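Local coordinates for uncharacterized protein (Escherichia coli UMEA 3162-1, PDB 4X5M), which mediates, as a homodimer, sugar transport across the membrane down a concentration gradient, probably by rocking movements that open a cargo cavity to each side in turn, at residues F14-F19 with L63-V68; K25-R30 with L77-I82; V38-F43 with F71-V76. All blocks are in the same frame, centred on the assembly; numbering follows the deposited sequence.

Contact 1: F14-F19 with L63-V68; sequences FTTFAF and LIANIV. With OLB ((2S)-2,3-dihydroxypropyl (9Z)-octadec-9-enoate), chain G; OLA (oleic acid), chain F.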
loop_
_atom_site.group_PDB
_atom_site.type_symbol
_atom_site.label_atom_id
_atom_site.label_comp_id
_atom_site.label_asym_id
_atom_site.label_seq_id
_atom_site.Cartn_x
_atom_site.Cartn_y
_atom_site.Cartn_z
ATOM N N PHE A 14 10.713 -1.096 -1.679
ATOM C CA PHE A 14 10.373 -1.614 -0.359
ATOM C C PHE A 14 8.872 -1.686 -0.095
ATOM O O PHE A 14 8.396 -2.668 0.463
ATOM C CB PHE A 14 11.051 -0.777 0.727
ATOM C CG PHE A 14 12.477 -1.168 0.982
ATOM C CD1 PHE A 14 12.775 -2.247 1.796
ATOM C CD2 PHE A 14 13.518 -0.464 0.402
ATOM C CE1 PHE A 14 14.086 -2.616 2.031
ATOM C CE2 PHE A 14 14.831 -0.829 0.632
ATOM C CZ PHE A 14 15.115 -1.904 1.449
ATOM N N THR A 15 8.125 -0.660 -0.488
ATOM C CA THR A 15 6.686 -0.653 -0.236
ATOM C C THR A 15 5.933 -1.633 -1.131
ATOM O O THR A 15 4.917 -2.197 -0.722
ATOM C CB THR A 15 6.075 0.751 -0.424
ATOM O OG1 THR A 15 6.408 1.255 -1.723
ATOM C CG2 THR A 15 6.593 1.700 0.639
ATOM N N THR A 16 6.426 -1.840 -2.349
ATOM C CA THR A 16 5.736 -2.719 -3.291
ATOM C C THR A 16 6.007 -4.192 -2.998
ATOM O O THR A 16 5.106 -5.025 -3.090
ATOM C CB THR A 16 6.138 -2.420 -4.751
ATOM O OG1 THR A 16 6.002 -1.017 -5.011
ATOM C CG2 THR A 16 5.251 -3.191 -5.714
ATOM N N PHE A 17 7.245 -4.509 -2.634
ATOM C CA PHE A 17 7.649 -5.901 -2.449
ATOM C C PHE A 17 7.532 -6.369 -1.001
ATOM O O PHE A 17 7.758 -7.543 -0.706
ATOM C CB PHE A 17 9.081 -6.104 -2.949
ATOM C CG PHE A 17 9.239 -5.908 -4.432
ATOM C CD1 PHE A 17 8.177 -6.140 -5.293
ATOM C CD2 PHE A 17 10.445 -5.489 -4.966
ATOM C CE1 PHE A 17 8.318 -5.960 -6.658
ATOM C CE2 PHE A 17 10.593 -5.307 -6.330
ATOM C CZ PHE A 17 9.528 -5.542 -7.177
ATOM N N ALA A 18 7.181 -5.453 -0.103
ATOM C CA ALA A 18 7.007 -5.786 1.308
ATOM C C ALA A 18 5.951 -6.865 1.498
ATOM O O ALA A 18 6.194 -7.875 2.158
ATOM C CB ALA A 18 6.632 -4.549 2.109
ATOM N N PHE A 19 4.777 -6.643 0.917
ATOM C CA PHE A 19 3.659 -7.566 1.073
ATOM C C PHE A 19 3.320 -8.274 -0.233
ATOM O O PHE A 19 2.264 -8.893 -0.357
ATOM C CB PHE A 19 2.431 -6.827 1.601
ATOM C CG PHE A 19 2.645 -6.185 2.940
ATOM C CD1 PHE A 19 2.567 -6.935 4.100
ATOM C CD2 PHE A 19 2.924 -4.833 3.037
ATOM C CE1 PHE A 19 2.763 -6.349 5.335
ATOM C CE2 PHE A 19 3.121 -4.240 4.268
ATOM C CZ PHE A 19 3.041 -4.999 5.419
ATOM N N LEU A 63 5.076 5.956 -10.805
ATOM C CA LEU A 63 4.557 5.169 -11.918
ATOM C C LEU A 63 4.808 3.673 -11.756
ATOM O O LEU A 63 3.864 2.885 -11.712
ATOM C CB LEU A 63 5.163 5.650 -13.238
ATOM C CG LEU A 63 4.299 6.599 -14.068
ATOM C CD1 LEU A 63 5.003 6.983 -15.361
ATOM C CD2 LEU A 63 2.947 5.963 -14.359
ATOM N N ILE A 64 6.077 3.284 -11.668
ATOM C CA ILE A 64 6.434 1.869 -11.621
ATOM C C ILE A 64 5.915 1.199 -10.348
ATOM O O ILE A 64 5.603 0.010 -10.352
ATOM C CB ILE A 64 7.969 1.663 -11.734
ATOM C CG1 ILE A 64 8.296 0.195 -12.022
ATOM C CG2 ILE A 64 8.689 2.150 -10.479
ATOM C CD1 ILE A 64 9.779 -0.088 -12.143
ATOM N N ALA A 65 5.802 1.967 -9.268
ATOM C CA ALA A 65 5.309 1.432 -8.005
ATOM C C ALA A 65 3.864 0.966 -8.141
ATOM O O ALA A 65 3.506 -0.126 -7.700
ATOM C CB ALA A 65 5.428 2.473 -6.903
ATOM N N ASN A 66 3.044 1.799 -8.772
ATOM C CA ASN A 66 1.620 1.521 -8.900
ATOM C C ASN A 66 1.283 0.610 -10.076
ATOM O O ASN A 66 0.260 -0.070 -10.062
ATOM C CB ASN A 66 0.844 2.830 -9.017
ATOM C CG ASN A 66 0.794 3.590 -7.707
ATOM O OD1 ASN A 66 -0.075 3.345 -6.870
ATOM N ND2 ASN A 66 1.725 4.518 -7.523
ATOM N N ILE A 67 2.137 0.596 -11.095
ATOM C CA ILE A 67 1.937 -0.316 -12.215
ATOM C C ILE A 67 2.164 -1.751 -11.749
ATOM O O ILE A 67 1.375 -2.643 -12.057
ATOM C CB ILE A 67 2.868 0.009 -13.401
ATOM C CG1 ILE A 67 2.435 1.314 -14.071
ATOM C CG2 ILE A 67 2.848 -1.121 -14.420
ATOM C CD1 ILE A 67 3.365 1.778 -15.173
ATOM N N VAL A 68 3.239 -1.963 -10.993
ATOM C CA VAL A 68 3.515 -3.275 -10.414
ATOM C C VAL A 68 2.415 -3.659 -9.426
ATOM O O VAL A 68 1.965 -4.807 -9.399
ATOM C CB VAL A 68 4.886 -3.312 -9.702
ATOM C CG1 VAL A 68 5.088 -4.646 -9.003
ATOM C CG2 VAL A 68 6.006 -3.065 -10.695
HETATM C C1 OLB G . 0.868 2.597 -3.780
HETATM C C2 OLB G . 1.116 1.284 -3.072
HETATM C C3 OLB G . -0.130 0.929 -2.291
HETATM C C4 OLB G . 0.223 0.567 -0.861
HETATM C C5 OLB G . -0.873 1.055 0.072
HETATM O O19 OLB G . -0.263 2.914 -4.087
HETATM O O20 OLB G . 1.943 3.452 -4.069
HETATM C C21 OLB G . 1.565 4.799 -4.216
HETATM C C22 OLB G . 2.803 5.663 -4.196
HETATM O O23 OLB G . 3.076 6.109 -5.501
HETATM C C24 OLB G . 2.568 6.853 -3.297
HETATM O O25 OLB G . 3.067 6.563 -2.012
HETATM C C6 OLB G . -0.554 0.783 1.531
HETATM C C7 OLB G . -0.565 -0.712 1.806
HETATM C C8 OLB G . -1.661 -1.134 2.779
HETATM C C9 OLB G . -1.174 -1.133 4.220
HETATM C C10 OLB G . -0.580 -2.196 4.809
HETATM C C11 OLB G . -0.371 -3.497 4.067
HETATM C C12 OLB G . -1.590 -4.389 4.207
HETATM C C13 OLB G . -1.920 -4.917 2.827
HETATM C C14 OLB G . -3.383 -5.276 2.703
HETATM C C15 OLB G . -3.629 -5.724 1.280
HETATM C C16 OLB G . -3.298 -4.578 0.349
HETATM C C17 OLB G . -2.573 -5.098 -0.873
HETATM C C18 OLB G . -1.526 -4.086 -1.274
HETATM C C12 OLA F . 15.484 -0.530 -9.045
HETATM C C13 OLA F . 14.391 -0.972 -8.098
HETATM C C14 OLA F . 13.045 -0.712 -8.737
HETATM C C15 OLA F . 11.955 -0.875 -7.702
HETATM C C16 OLA F . 10.658 -0.341 -8.267
HETATM C C17 OLA F . 9.747 -1.498 -8.609
HETATM C C18 OLA F . 8.798 -1.739 -7.456
#

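Contact 2: K25-R30 with L77-I82; sequences KTIRTR and LVITLI. With OLA (oleic acid), chain D.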
loop_
_atom_site.group_PDB
_atom_site.type_symbol
_atom_site.label_atom_id
_atom_site.label_comp_id
_atom_site.label_asym_id
_atom_site.label_seq_id
_atom_site.Cartn_x
_atom_site.Cartn_y
_atom_site.Cartn_z
ATOM N N LYS A 25 0.980 -15.451 -3.110
ATOM C CA LYS A 25 0.393 -16.620 -2.462
ATOM C C LYS A 25 -1.089 -16.748 -2.799
ATOM O O LYS A 25 -1.584 -17.845 -3.060
ATOM C CB LYS A 25 0.574 -16.543 -0.945
ATOM C CG LYS A 25 0.076 -17.774 -0.201
ATOM C CD LYS A 25 -0.144 -17.482 1.273
ATOM C CE LYS A 25 0.385 -18.613 2.140
ATOM N NZ LYS A 25 -0.058 -19.950 1.648
ATOM N N THR A 26 -1.789 -15.618 -2.785
ATOM C CA THR A 26 -3.212 -15.586 -3.105
ATOM C C THR A 26 -3.451 -16.012 -4.548
ATOM O O THR A 26 -4.358 -16.793 -4.834
ATOM C CB THR A 26 -3.813 -14.182 -2.882
ATOM O OG1 THR A 26 -3.688 -13.823 -1.500
ATOM C CG2 THR A 26 -5.284 -14.157 -3.274
ATOM N N ILE A 27 -2.625 -15.498 -5.452
ATOM C CA ILE A 27 -2.710 -15.853 -6.864
ATOM C C ILE A 27 -2.412 -17.337 -7.071
ATOM O O ILE A 27 -3.078 -18.015 -7.855
ATOM C CB ILE A 27 -1.740 -15.002 -7.714
ATOM C CG1 ILE A 27 -2.156 -13.528 -7.676
ATOM C CG2 ILE A 27 -1.696 -15.499 -9.151
ATOM C CD1 ILE A 27 -1.219 -12.606 -8.427
ATOM N N ARG A 28 -1.419 -17.838 -6.344
ATOM C CA ARG A 28 -0.998 -19.228 -6.472
ATOM C C ARG A 28 -2.024 -20.203 -5.893
ATOM O O ARG A 28 -2.345 -21.217 -6.514
ATOM C CB ARG A 28 0.360 -19.432 -5.792
ATOM C CG ARG A 28 0.926 -20.836 -5.934
ATOM C CD ARG A 28 2.256 -20.970 -5.208
ATOM N NE ARG A 28 2.139 -20.621 -3.795
ATOM C CZ ARG A 28 1.720 -21.458 -2.851
ATOM N NH1 ARG A 28 1.376 -22.698 -3.167
ATOM N NH2 ARG A 28 1.644 -21.054 -1.591
ATOM N N THR A 29 -2.542 -19.892 -4.709
ATOM C CA THR A 29 -3.448 -20.801 -4.010
ATOM C C THR A 29 -4.918 -20.551 -4.334
ATOM O O THR A 29 -5.772 -21.387 -4.028
ATOM C CB THR A 29 -3.270 -20.705 -2.480
ATOM O OG1 THR A 29 -3.609 -19.385 -2.038
ATOM C CG2 THR A 29 -1.835 -21.017 -2.090
ATOM N N ARG A 30 -5.205 -19.401 -4.942
ATOM C CA ARG A 30 -6.574 -18.997 -5.268
ATOM C C ARG A 30 -7.464 -18.932 -4.026
ATOM O O ARG A 30 -8.686 -19.049 -4.119
ATOM C CB ARG A 30 -7.188 -19.942 -6.306
ATOM C CG ARG A 30 -6.528 -19.889 -7.675
ATOM C CD ARG A 30 -7.222 -20.823 -8.653
ATOM N NE ARG A 30 -6.749 -20.631 -10.020
ATOM C CZ ARG A 30 -5.768 -21.334 -10.580
ATOM N NH1 ARG A 30 -5.152 -22.284 -9.889
ATOM N NH2 ARG A 30 -5.406 -21.089 -11.832
ATOM N N LEU A 77 -8.210 -9.446 -7.245
ATOM C CA LEU A 77 -9.627 -9.105 -7.323
ATOM C C LEU A 77 -10.361 -10.032 -8.291
ATOM O O LEU A 77 -11.486 -10.454 -8.020
ATOM C CB LEU A 77 -9.816 -7.645 -7.744
ATOM C CG LEU A 77 -11.269 -7.171 -7.876
ATOM C CD1 LEU A 77 -12.054 -7.472 -6.608
ATOM C CD2 LEU A 77 -11.334 -5.688 -8.198
ATOM N N VAL A 78 -9.716 -10.349 -9.412
ATOM C CA VAL A 78 -10.289 -11.260 -10.403
ATOM C C VAL A 78 -10.619 -12.618 -9.789
ATOM O O VAL A 78 -11.737 -13.114 -9.925
ATOM C CB VAL A 78 -9.336 -11.472 -11.599
ATOM C CG1 VAL A 78 -9.762 -12.688 -12.412
ATOM C CG2 VAL A 78 -9.293 -10.234 -12.475
ATOM N N ILE A 79 -9.639 -13.208 -9.113
ATOM C CA ILE A 79 -9.828 -14.489 -8.440
ATOM C C ILE A 79 -10.909 -14.386 -7.365
ATOM O O ILE A 79 -11.718 -15.301 -7.194
ATOM C CB ILE A 79 -8.512 -14.990 -7.806
ATOM C CG1 ILE A 79 -7.433 -15.157 -8.877
ATOM C CG2 ILE A 79 -8.733 -16.303 -7.070
ATOM C CD1 ILE A 79 -6.066 -15.487 -8.318
ATOM N N THR A 80 -10.924 -13.263 -6.653
ATOM C CA THR A 80 -11.916 -13.028 -5.607
ATOM C C THR A 80 -13.331 -13.026 -6.176
ATOM O O THR A 80 -14.239 -13.638 -5.612
ATOM C CB THR A 80 -11.666 -11.691 -4.878
ATOM O OG1 THR A 80 -10.373 -11.713 -4.262
ATOM C CG2 THR A 80 -12.723 -11.460 -3.807
ATOM N N LEU A 81 -13.508 -12.340 -7.300
ATOM C CA LEU A 81 -14.810 -12.254 -7.952
ATOM C C LEU A 81 -15.242 -13.604 -8.523
ATOM O O LEU A 81 -16.430 -13.928 -8.535
ATOM C CB LEU A 81 -14.783 -11.195 -9.056
ATOM C CG LEU A 81 -14.674 -9.747 -8.572
ATOM C CD1 LEU A 81 -14.450 -8.796 -9.737
ATOM C CD2 LEU A 81 -15.919 -9.355 -7.790
ATOM N N ILE A 82 -14.275 -14.386 -8.993
ATOM C CA ILE A 82 -14.555 -15.726 -9.498
ATOM C C ILE A 82 -15.007 -16.645 -8.364
ATOM O O ILE A 82 -16.015 -17.343 -8.486
ATOM C CB ILE A 82 -13.326 -16.340 -10.199
ATOM C CG1 ILE A 82 -13.012 -15.588 -11.493
ATOM C CG2 ILE A 82 -13.564 -17.810 -10.501
ATOM C CD1 ILE A 82 -11.800 -16.121 -12.233
HETATM C C1 OLA D . -5.604 -15.492 -12.518
HETATM O O1 OLA D . -6.430 -16.423 -12.324
HETATM O O2 OLA D . -5.774 -14.371 -11.968
HETATM C C2 OLA D . -4.406 -15.715 -13.414
HETATM C C3 OLA D . -3.781 -14.381 -13.752
HETATM C C4 OLA D . -4.381 -13.850 -15.035
HETATM C C5 OLA D . -4.114 -12.365 -15.142
HETATM C C6 OLA D . -5.360 -11.670 -15.647
HETATM C C7 OLA D . -5.496 -10.322 -14.975
HETATM C C8 OLA D . -6.737 -9.620 -15.486
HETATM C C9 OLA D . -6.479 -9.087 -16.878
HETATM C C10 OLA D . -7.110 -7.975 -17.307
HETATM C C11 OLA D . -8.078 -7.246 -16.399
HETATM C C12 OLA D . -8.479 -5.935 -17.041
HETATM C C13 OLA D . -7.374 -4.919 -16.847
HETATM C C14 OLA D . -7.531 -3.792 -17.844
HETATM C C15 OLA D . -6.409 -2.794 -17.657
HETATM C C16 OLA D . -6.574 -1.639 -18.621
HETATM C C17 OLA D . -5.829 -0.437 -18.086
HETATM C C18 OLA D . -5.744 0.630 -19.154
#

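Contact 3: V38-F43 with F71-V76; sequences VMYIMF and FLAAPV. With OLA (oleic acid), chain E; OLB ((2S)-2,3-dihydroxypropyl (9Z)-octadec-9-enoate), chain G.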
loop_
_atom_site.group_PDB
_atom_site.type_symbol
_atom_site.label_atom_id
_atom_site.label_comp_id
_atom_site.label_asym_id
_atom_site.label_seq_id
_atom_site.Cartn_x
_atom_site.Cartn_y
_atom_site.Cartn_z
ATOM N N VAL A 38 -15.039 -4.627 -2.177
ATOM C CA VAL A 38 -15.164 -3.173 -2.098
ATOM C C VAL A 38 -13.824 -2.498 -1.816
ATOM O O VAL A 38 -13.478 -1.498 -2.449
ATOM C CB VAL A 38 -16.178 -2.756 -1.011
ATOM C CG1 VAL A 38 -16.160 -1.246 -0.809
ATOM C CG2 VAL A 38 -17.574 -3.229 -1.379
ATOM N N MET A 39 -13.067 -3.050 -0.872
ATOM C CA MET A 39 -11.773 -2.480 -0.510
ATOM C C MET A 39 -10.791 -2.525 -1.680
ATOM O O MET A 39 -10.033 -1.579 -1.896
ATOM C CB MET A 39 -11.180 -3.204 0.705
ATOM C CG MET A 39 -11.932 -2.957 2.004
ATOM S SD MET A 39 -10.932 -3.260 3.481
ATOM C CE MET A 39 -10.467 -4.970 3.246
ATOM N N TYR A 40 -10.811 -3.615 -2.440
ATOM C CA TYR A 40 -9.896 -3.758 -3.569
ATOM C C TYR A 40 -10.289 -2.864 -4.741
ATOM O O TYR A 40 -9.424 -2.368 -5.464
ATOM C CB TYR A 40 -9.817 -5.219 -4.017
ATOM C CG TYR A 40 -8.586 -5.922 -3.497
ATOM C CD1 TYR A 40 -8.554 -6.443 -2.211
ATOM C CD2 TYR A 40 -7.449 -6.048 -4.285
ATOM C CE1 TYR A 40 -7.428 -7.080 -1.724
ATOM C CE2 TYR A 40 -6.316 -6.683 -3.808
ATOM C CZ TYR A 40 -6.312 -7.197 -2.526
ATOM O OH TYR A 40 -5.189 -7.830 -2.045
ATOM N N ILE A 41 -11.589 -2.658 -4.928
ATOM C CA ILE A 41 -12.066 -1.748 -5.962
ATOM C C ILE A 41 -11.669 -0.316 -5.617
ATOM O O ILE A 41 -11.221 0.440 -6.481
ATOM C CB ILE A 41 -13.595 -1.841 -6.147
ATOM C CG1 ILE A 41 -13.974 -3.210 -6.711
ATOM C CG2 ILE A 41 -14.093 -0.742 -7.072
ATOM C CD1 ILE A 41 -15.461 -3.387 -6.940
ATOM N N MET A 42 -11.826 0.048 -4.347
ATOM C CA MET A 42 -11.367 1.345 -3.863
ATOM C C MET A 42 -9.860 1.486 -4.046
ATOM O O MET A 42 -9.369 2.525 -4.489
ATOM C CB MET A 42 -11.730 1.539 -2.389
ATOM C CG MET A 42 -13.167 1.944 -2.131
ATOM S SD MET A 42 -13.429 2.332 -0.390
ATOM C CE MET A 42 -12.119 3.525 -0.116
ATOM N N PHE A 43 -9.135 0.427 -3.697
ATOM C CA PHE A 43 -7.680 0.412 -3.796
ATOM C C PHE A 43 -7.218 0.581 -5.239
ATOM O O PHE A 43 -6.331 1.384 -5.525
ATOM C CB PHE A 43 -7.124 -0.890 -3.216
ATOM C CG PHE A 43 -5.622 -0.956 -3.197
ATOM C CD1 PHE A 43 -4.891 -0.127 -2.365
ATOM C CD2 PHE A 43 -4.944 -1.860 -4.000
ATOM C CE1 PHE A 43 -3.510 -0.187 -2.341
ATOM C CE2 PHE A 43 -3.564 -1.927 -3.979
ATOM C CZ PHE A 43 -2.847 -1.089 -3.149
ATOM N N PHE A 71 -0.508 -4.927 -11.318
ATOM C CA PHE A 71 -0.307 -6.290 -11.805
ATOM C C PHE A 71 -0.402 -7.324 -10.686
ATOM O O PHE A 71 -0.501 -8.524 -10.946
ATOM C CB PHE A 71 1.047 -6.413 -12.510
ATOM C CG PHE A 71 1.001 -6.081 -13.975
ATOM C CD1 PHE A 71 1.024 -4.764 -14.403
ATOM C CD2 PHE A 71 0.939 -7.087 -14.924
ATOM C CE1 PHE A 71 0.983 -4.458 -15.750
ATOM C CE2 PHE A 71 0.897 -6.789 -16.272
ATOM C CZ PHE A 71 0.920 -5.473 -16.687
ATOM N N LEU A 72 -0.364 -6.857 -9.442
ATOM C CA LEU A 72 -0.494 -7.740 -8.290
ATOM C C LEU A 72 -1.909 -7.712 -7.724
ATOM O O LEU A 72 -2.446 -8.743 -7.322
ATOM C CB LEU A 72 0.513 -7.356 -7.202
ATOM C CG LEU A 72 1.966 -7.773 -7.441
ATOM C CD1 LEU A 72 2.867 -7.260 -6.328
ATOM C CD2 LEU A 72 2.064 -9.286 -7.560
ATOM N N ALA A 73 -2.511 -6.528 -7.709
ATOM C CA ALA A 73 -3.823 -6.337 -7.097
ATOM C C ALA A 73 -4.969 -6.789 -8.000
ATOM O O ALA A 73 -5.931 -7.395 -7.530
ATOM C CB ALA A 73 -4.011 -4.876 -6.708
ATOM N N ALA A 74 -4.869 -6.486 -9.291
ATOM C CA ALA A 74 -5.928 -6.832 -10.239
ATOM C C ALA A 74 -6.194 -8.344 -10.330
ATOM O O ALA A 74 -7.354 -8.754 -10.317
ATOM C CB ALA A 74 -5.611 -6.264 -11.626
ATOM N N PRO A 75 -5.137 -9.179 -10.425
ATOM C CA PRO A 75 -5.421 -10.619 -10.441
ATOM C C PRO A 75 -6.072 -11.112 -9.150
ATOM O O PRO A 75 -6.890 -12.031 -9.196
ATOM C CB PRO A 75 -4.034 -11.248 -10.621
ATOM C CG PRO A 75 -3.235 -10.198 -11.291
ATOM C CD PRO A 75 -3.708 -8.916 -10.684
ATOM N N VAL A 76 -5.710 -10.511 -8.021
ATOM C CA VAL A 76 -6.303 -10.869 -6.735
ATOM C C VAL A 76 -7.809 -10.606 -6.731
ATOM O O VAL A 76 -8.594 -11.443 -6.280
ATOM C CB VAL A 76 -5.640 -10.100 -5.573
ATOM C CG1 VAL A 76 -6.431 -10.281 -4.286
ATOM C CG2 VAL A 76 -4.204 -10.561 -5.385
HETATM C C1 OLA E . 5.081 7.633 -19.707
HETATM O O1 OLA E . 4.466 8.100 -20.702
HETATM O O2 OLA E . 5.729 8.402 -18.950
HETATM C C2 OLA E . 5.037 6.148 -19.421
HETATM C C3 OLA E . 3.731 5.814 -18.735
HETATM C C4 OLA E . 3.090 4.609 -19.389
HETATM C C5 OLA E . 1.607 4.635 -19.090
HETATM C C6 OLA E . 1.044 3.230 -19.084
HETATM C C7 OLA E . -0.364 3.264 -18.529
HETATM C C8 OLA E . -0.937 1.865 -18.499
HETATM C C9 OLA E . -0.652 1.237 -17.152
HETATM C C10 OLA E . -0.898 -0.073 -16.939
HETATM C C11 OLA E . -1.461 -0.941 -18.043
HETATM C C12 OLA E . -1.559 -2.368 -17.550
HETATM C C13 OLA E . -2.005 -3.276 -18.674
HETATM C C14 OLA E . -3.073 -4.225 -18.170
HETATM C C15 OLA E . -2.600 -4.926 -16.914
HETATM C C16 OLA E . -3.786 -5.556 -16.218
HETATM C C17 OLA E . -3.357 -6.107 -14.876
HETATM C C18 OLA E . -2.662 -7.437 -15.071
HETATM C C1 OLB G . 0.868 2.597 -3.780
HETATM C C2 OLB G . 1.116 1.284 -3.072
HETATM C C3 OLB G . -0.130 0.929 -2.291
HETATM C C4 OLB G . 0.223 0.567 -0.861
HETATM C C5 OLB G . -0.873 1.055 0.072
HETATM O O19 OLB G . -0.263 2.914 -4.087
HETATM O O20 OLB G . 1.943 3.452 -4.069
HETATM C C21 OLB G . 1.565 4.799 -4.216
HETATM C C22 OLB G . 2.803 5.663 -4.196
HETATM O O23 OLB G . 3.076 6.109 -5.501
HETATM C C24 OLB G . 2.568 6.853 -3.297
HETATM O O25 OLB G . 3.067 6.563 -2.012
HETATM C C6 OLB G . -0.554 0.783 1.531
HETATM C C7 OLB G . -0.565 -0.712 1.806
HETATM C C8 OLB G . -1.661 -1.134 2.779
HETATM C C9 OLB G . -1.174 -1.133 4.220
HETATM C C10 OLB G . -0.580 -2.196 4.809
HETATM C C11 OLB G . -0.371 -3.497 4.067
HETATM C C12 OLB G . -1.590 -4.389 4.207
HETATM C C13 OLB G . -1.920 -4.917 2.827
HETATM C C14 OLB G . -3.383 -5.276 2.703
HETATM C C15 OLB G . -3.629 -5.724 1.280
HETATM C C16 OLB G . -3.298 -4.578 0.349
HETATM C C17 OLB G . -2.573 -5.098 -0.873
HETATM C C18 OLB G . -1.526 -4.086 -1.274
#

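Contact 1: F14-F19 with L63-V68
Beside the junction of Thr-16 and Val-68 a lipid ends: the last carbon of an oleic acid tail lies against the threonine, between two transmembrane helices of the three-helix PQ-loop bundle. Helices 3-17 and 60-86 run in the same direction here, and Thr-16 and Ala-65 mark their nearest backbone approach. The threonine splits its two branches between different tasks. Its methyl lies anti to the backbone N and therefore reaches across, CG2 standing 3.6 Å from CG1 of Val-68, where the two side chains meet at a slant. Its hydroxyl, set beside the backbone N (chi1 -51°), turns back to hydrogen-bond the carbonyl of Ala-12 one turn earlier. Ala-65 offers OG1 a methyl wall at 4.0 Å from its CB, while its own carbonyl accepts a bond from Thr-69. Phe-17 adds a looser border, its CE1 4.2 Å from CG1 of Val-68.

The oleic acid occupies the flank next to these residues. Its C18 lies 3.8 Å from OG1 of Thr-16 and about as near CZ of Phe-17, while Ile-64 CD1 touches the preceding carbon, so this edge of the helix pair is finished by lipid as well as by protein.

Asn-66 points away from helix 3-17 and serves a different guest, a monoolein molecule. Its ND2, which also bonds the carbonyl of Val-62, donates to O23 over 2.9 Å in a bent bond (139° at the hydrogen). Asn-66 of the second subunit binds the same lipid, which thus bridges the dimer. The monoolein chain then curls back to Phe-19, whose ring carries C11 over one face, 3.6 Å from CE2.

Contact 2: K25-R30 with L77-I82
The backbones draw closest at Arg-30 and Ile-79, whose CA atoms are 6.4 Å apart, exactly where helix 20-29 ends and Arg-30 swings to a positive phi of 58°. The joint packs the first transmembrane segment, broken after helix 3-17, against the third. Ile-79 does nearly all the reaching from helix 60-86. Its two branches straddle the end of the opposing helix: CG1, beside the backbone N (chi1 -59°), carries CD1 to 3.7 Å from CA of Ile-27, while CG2 settles 3.9 Å from CA of Arg-30. The isoleucine therefore leans chiefly on main chain, with CB of Ile-27 and CB of Arg-30 completing the surface it meets.

The terminal turn that receives it is braced internally. Thr-29 grips the carbonyl of Lys-25 twice, with its amide and with OG1 at 2.7 Å from that O. The hydroxyl comes in above the carbonyl plane and the amide from the opposite face. Thr-26 likewise spends its hydroxyl within the helix, on the carbonyl of Gln-22, and Thr-32 from the following loop packs against both Thr-26 and Ile-79.

The carboxylate of an oleic acid closes in on the isoleucine from another side, its O2 3.6 Å from CG1. Contact across this joint is thus apolar and without directional bonds: its hold comes from the shape of one branched side chain against the main chain at a helix end.

Contact 3: V38-F43 with F71-V76
Phe-43 throws its CG anti to the backbone N (chi1 -176°), whereas Tyr-40, one turn earlier, is twisted off a staggered position at chi1 -100°; together these torsions bring both rings toward Ala-73. The alanine methyl sits near the plane of the Phe-43 ring, at its edge, with CB 4.0 Å from CE2. Tyr-40 passes beside the same methyl and continues to Val-76, which it crosses at about a right angle; CG1 of the valine lies 3.5 Å from the phenol OH. Phe-43 also meets monoolein, its CZ 3.5 Å from C3 of the lipid. Both rings are engaged edge-to-face by Phe-19 of the second subunit. With an alanine in place of Phe-43, the methyl of Ala-73, the monoolein chain and that neighbouring Phe-19 would probably each lose a ring contact, opening a gap between helix, lipid and partner subunit.

The helical segments run roughly antiparallel, at 147°, with axes 10.3 Å apart, a spacing that the aromatic rings bridge. Helix 60-86 is kinked at Pro-75, and its other flank meets helix 20-29 through Leu-72 and Pro-75. This placement of the third transmembrane helix between the first and second is the signature of the SemiSWEET three-helix bundle.

All three contacts draw on helix 60-86, which meets the first transmembrane segment in contacts 1 and 2 and the second in contact 3. Contacts 2 and 3 lie about 10 Å apart between centres and touch directly: Ile-27 CD1 packs 3.8 Å from Pro-75 CB, and Leu-77 rests on Ile-41 and Tyr-40. Contact 1 stands farther off, its centre about 13 Å from that of contact 3 and about 19 Å from that of contact 2. What joins contacts 1 and 3 is the monoolein that both touch, together with the second subunit. Contact 2 meets no other protein chain, so the dimer-facing role falls to the other two.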